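Local coordinates for peptidoglycan-recognition protein LB (Drosophila melanogaster, PDB 7NSY), which hydrolyses the amide bond between N-acetylmuramic acid and L-alanine in bacterial peptidoglycan, a zinc-dependent amidase reaction that probably serves a scavenger role in innate immunity, at residues V41-S46 with Y149-H154. The protein carries 1 engineered substitution. Numbering follows the deposited sequence.
Sequences VIIHHS and YKLLGH
Val41 lies beside Leu151, and Ile42 beside Leu152, where the edge strand 149-153 runs parallel to strand 38-45 in the mixed sheet of the amidase domain. A parallel ladder links them: Val41 N donates to Lys150 O, Leu152 N to Val41 O and Ile43 N to Leu152 O, each at 2.9 Å. On the sheet face that carries Val41 and Ile43, Leu151 CD1 packs 3.9 Å from both Val41 CG1 and Ile43 CG1. With Val41 CG1 anti to the backbone N (chi1 175°), CG2 is left beside that nitrogen and reaches Tyr149 CD1 at 3.7 Å; helix 126-141 touches the same valine and tyrosine. Toward the C-terminal ends of the two strands come the zinc-binding residues His44, its NE2 hydrogen-bonded to His102 ND1, and His154. Followed outward, His154 starts with CB against His44 ND1 (3.3 Å). Its CG, set between the backbone N and the carbonyl carbon (chi1 68°), turns the ring toward the neighbouring strand. ND1 makes a weak hydrogen bond to Ile43 O, 3.4 Å away in the ring plane. The same carbonyl oxygen accepts a shorter hydrogen bond, 2.8 Å, from His154 N. CE1 then meets His45 CD2, part of an offset edge-to-face pair in which the edge of His45 is directed at the His154 face, the planes at 82°. An alanine in place of His154 would probably cost the site a zinc ligand and leave the His45 ring without its aromatic partner. At the tip of His154, NE2 shares one water with His45 NE2, 2.9 Å from the latter.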
ATOM      1  N   VAL A  41      -4.400   5.207  -7.322  1.00 12.70           N
ATOM      2  CA  VAL A  41      -3.770   4.067  -6.613  1.00 12.66           C
ATOM      3  C   VAL A  41      -2.288   4.337  -6.680  1.00 14.10           C
ATOM      4  O   VAL A  41      -1.754   4.552  -7.799  1.00 13.50           O
ATOM      5  CB  VAL A  41      -4.175   2.724  -7.226  1.00 13.19           C
ATOM      6  CG1 VAL A  41      -3.398   1.606  -6.541  1.00 13.42           C
ATOM      7  CG2 VAL A  41      -5.664   2.501  -7.139  1.00 14.40           C
ATOM      8  N   ILE A  42      -1.601   4.234  -5.544  1.00 15.04           N
ATOM      9  CA  ILE A  42      -0.145   4.487  -5.506  1.00 14.59           C
ATOM     10  C   ILE A  42       0.545   3.250  -4.964  1.00 13.79           C
ATOM     11  O   ILE A  42       0.166   2.738  -3.879  1.00 13.55           O
ATOM     12  CB  ILE A  42       0.144   5.749  -4.684  1.00 15.68           C
ATOM     13  CG1 ILE A  42      -0.680   6.924  -5.246  1.00 20.60           C
ATOM     14  CG2 ILE A  42       1.630   6.076  -4.655  1.00 15.81           C
ATOM     15  CD1 ILE A  42      -0.592   8.132  -4.429  1.00 21.96           C
ATOM     16  N   ILE A  43       1.579   2.805  -5.654  1.00 13.83           N
ATOM     17  CA  ILE A  43       2.376   1.630  -5.255  1.00 14.94           C
ATOM     18  C   ILE A  43       3.648   2.041  -4.543  1.00 16.41           C
ATOM     19  O   ILE A  43       4.416   2.916  -5.039  1.00 16.11           O
ATOM     20  CB  ILE A  43       2.700   0.801  -6.486  1.00 16.21           C
ATOM     21  CG1 ILE A  43       1.468   0.396  -7.297  1.00 15.98           C
ATOM     22  CG2 ILE A  43       3.606  -0.367  -6.121  1.00 17.70           C
ATOM     23  CD1 ILE A  43       0.394  -0.338  -6.501  1.00 16.57           C
ATOM     24  N   HIS A  44       3.883   1.508  -3.370  1.00 14.24           N
ATOM     25  CA  HIS A  44       5.041   1.720  -2.493  1.00 13.93           C
ATOM     26  C   HIS A  44       5.756   0.395  -2.230  1.00 15.95           C
ATOM     27  O   HIS A  44       5.167  -0.691  -2.396  1.00 13.13           O
ATOM     28  CB  HIS A  44       4.635   2.310  -1.160  1.00 14.93           C
ATOM     29  CG  HIS A  44       3.907   3.591  -1.261  1.00 14.65           C
ATOM     30  ND1 HIS A  44       4.585   4.803  -1.337  1.00 15.99           N
ATOM     31  CD2 HIS A  44       2.583   3.902  -1.313  1.00 15.25           C
ATOM     32  CE1 HIS A  44       3.702   5.771  -1.373  1.00 15.52           C
ATOM     33  NE2 HIS A  44       2.461   5.257  -1.346  1.00 15.87           N
ATOM     34  N   HIS A  45       6.966   0.516  -1.682  1.00 15.84           N
ATOM     35  CA  HIS A  45       7.613  -0.616  -0.972  1.00 15.67           C
ATOM     36  C   HIS A  45       8.063  -0.160   0.388  1.00 16.97           C
ATOM     37  O   HIS A  45       8.146   1.035   0.664  1.00 17.31           O
ATOM     38  CB  HIS A  45       8.675  -1.293  -1.827  1.00 16.18           C
ATOM     39  CG  HIS A  45       9.868  -0.422  -2.033  1.00 16.96           C
ATOM     40  ND1 HIS A  45      10.900  -0.389  -1.118  1.00 18.50           N
ATOM     41  CD2 HIS A  45      10.192   0.444  -3.016  1.00 18.82           C
ATOM     42  CE1 HIS A  45      11.822   0.483  -1.526  1.00 17.99           C
ATOM     43  NE2 HIS A  45      11.413   1.006  -2.689  1.00 18.93           N
ATOM     44  N   SER A  46       8.294  -1.090   1.298  1.00 15.89           N
ATOM     45  CA  SER A  46       8.545  -0.753   2.712  1.00 17.76           C
ATOM     46  C   SER A  46      10.009  -0.391   2.927  1.00 21.31           C
ATOM     47  O   SER A  46      10.258   0.329   3.905  1.00 24.78           O
ATOM     48  CB  SER A  46       8.055  -1.844   3.629  1.00 16.48           C
ATOM     49  OG  SER A  46       8.760  -3.052   3.461  1.00 17.20           O
ATOM     50  N   TYR A 149      -9.501   4.790 -12.414  1.00 15.69           N
ATOM     51  CA  TYR A 149      -8.418   5.253 -11.521  1.00 14.79           C
ATOM     52  C   TYR A 149      -7.138   5.437 -12.330  1.00 15.79           C
ATOM     53  O   TYR A 149      -6.864   4.784 -13.383  1.00 16.08           O
ATOM     54  CB  TYR A 149      -8.206   4.241 -10.376  1.00 14.79           C
ATOM     55  CG  TYR A 149      -7.676   2.903 -10.798  1.00 15.43           C
ATOM     56  CD1 TYR A 149      -6.311   2.638 -10.804  1.00 15.78           C
ATOM     57  CD2 TYR A 149      -8.536   1.878 -11.157  1.00 14.60           C
ATOM     58  CE1 TYR A 149      -5.831   1.419 -11.238  1.00 15.11           C
ATOM     59  CE2 TYR A 149      -8.064   0.656 -11.589  1.00 14.95           C
ATOM     60  CZ  TYR A 149      -6.708   0.423 -11.637  1.00 15.60           C
ATOM     61  OH  TYR A 149      -6.269  -0.780 -12.103  1.00 18.23           O
ATOM     62  N   LYS A 150      -6.276   6.270 -11.775  1.00 15.96           N
ATOM     63  CA  LYS A 150      -4.912   6.507 -12.262  1.00 16.13           C
ATOM     64  C   LYS A 150      -3.938   5.767 -11.344  1.00 13.67           C
ATOM     65  O   LYS A 150      -3.987   6.022 -10.112  1.00 15.63           O
ATOM     66  CB  LYS A 150      -4.610   8.012 -12.295  1.00 18.89           C
ATOM     67  CG  LYS A 150      -5.510   8.778 -13.272  1.00 20.84           C
ATOM     68  CD  LYS A 150      -5.399  10.270 -13.164  1.00 28.42           C
ATOM     69  CE  LYS A 150      -5.939  10.992 -14.378  1.00 33.92           C
ATOM     70  NZ  LYS A 150      -7.397  10.786 -14.528  1.00 41.06           N
ATOM     71  N   LEU A 151      -3.088   4.936 -11.929  1.00 13.59           N
ATOM     72  CA  LEU A 151      -2.076   4.172 -11.169  1.00 13.23           C
ATOM     73  C   LEU A 151      -0.744   4.920 -11.232  1.00 14.23           C
ATOM     74  O   LEU A 151      -0.280   5.246 -12.352  1.00 14.87           O
ATOM     75  CB  LEU A 151      -1.950   2.805 -11.809  1.00 13.88           C
ATOM     76  CG  LEU A 151      -0.902   1.861 -11.237  1.00 14.74           C
ATOM     77  CD1 LEU A 151      -1.296   1.402  -9.849  1.00 15.32           C
ATOM     78  CD2 LEU A 151      -0.709   0.683 -12.134  1.00 15.96           C
ATOM     79  N   LEU A 152      -0.120   5.106 -10.073  1.00 13.75           N
ATOM     80  CA  LEU A 152       1.172   5.789  -9.971  1.00 13.93           C
ATOM     81  C   LEU A 152       2.120   4.947  -9.137  1.00 15.08           C
ATOM     82  O   LEU A 152       1.685   4.211  -8.244  1.00 15.94           O
ATOM     83  CB  LEU A 152       1.003   7.139  -9.288  1.00 15.15           C
ATOM     84  CG  LEU A 152       0.024   8.113  -9.933  1.00 17.08           C
ATOM     85  CD1 LEU A 152      -0.190   9.311  -9.040  1.00 18.05           C
ATOM     86  CD2 LEU A 152       0.537   8.517 -11.296  1.00 18.19           C
ATOM     87  N   GLY A 153       3.407   5.084  -9.377  1.00 14.34           N
ATOM     88  CA  GLY A 153       4.475   4.599  -8.468  1.00 14.38           C
ATOM     89  C   GLY A 153       4.881   5.673  -7.461  1.00 14.67           C
ATOM     90  O   GLY A 153       4.750   6.903  -7.706  1.00 16.29           O
ATOM     91  N   HIS A 154       5.365   5.271  -6.273  1.00 17.11           N
ATOM     92  CA  HIS A 154       5.825   6.217  -5.227  1.00 16.92           C
ATOM     93  C   HIS A 154       6.857   7.221  -5.774  1.00 12.58           C
ATOM     94  O   HIS A 154       6.750   8.372  -5.365  1.00 16.86           O
ATOM     95  CB  HIS A 154       6.390   5.458  -4.028  1.00 16.56           C
ATOM     96  CG  HIS A 154       7.667   4.742  -4.307  1.00 15.23           C
ATOM     97  ND1 HIS A 154       7.729   3.516  -4.893  1.00 18.69           N
ATOM     98  CD2 HIS A 154       8.935   5.196  -4.228  1.00 15.15           C
ATOM     99  CE1 HIS A 154       9.037   3.186  -5.051  1.00 16.39           C
ATOM    100  NE2 HIS A 154       9.772   4.247  -4.686  1.00 19.93           N
TER
HETATM  101  O   HOH W   1      12.703   3.107  -4.130  1.00 23.46           O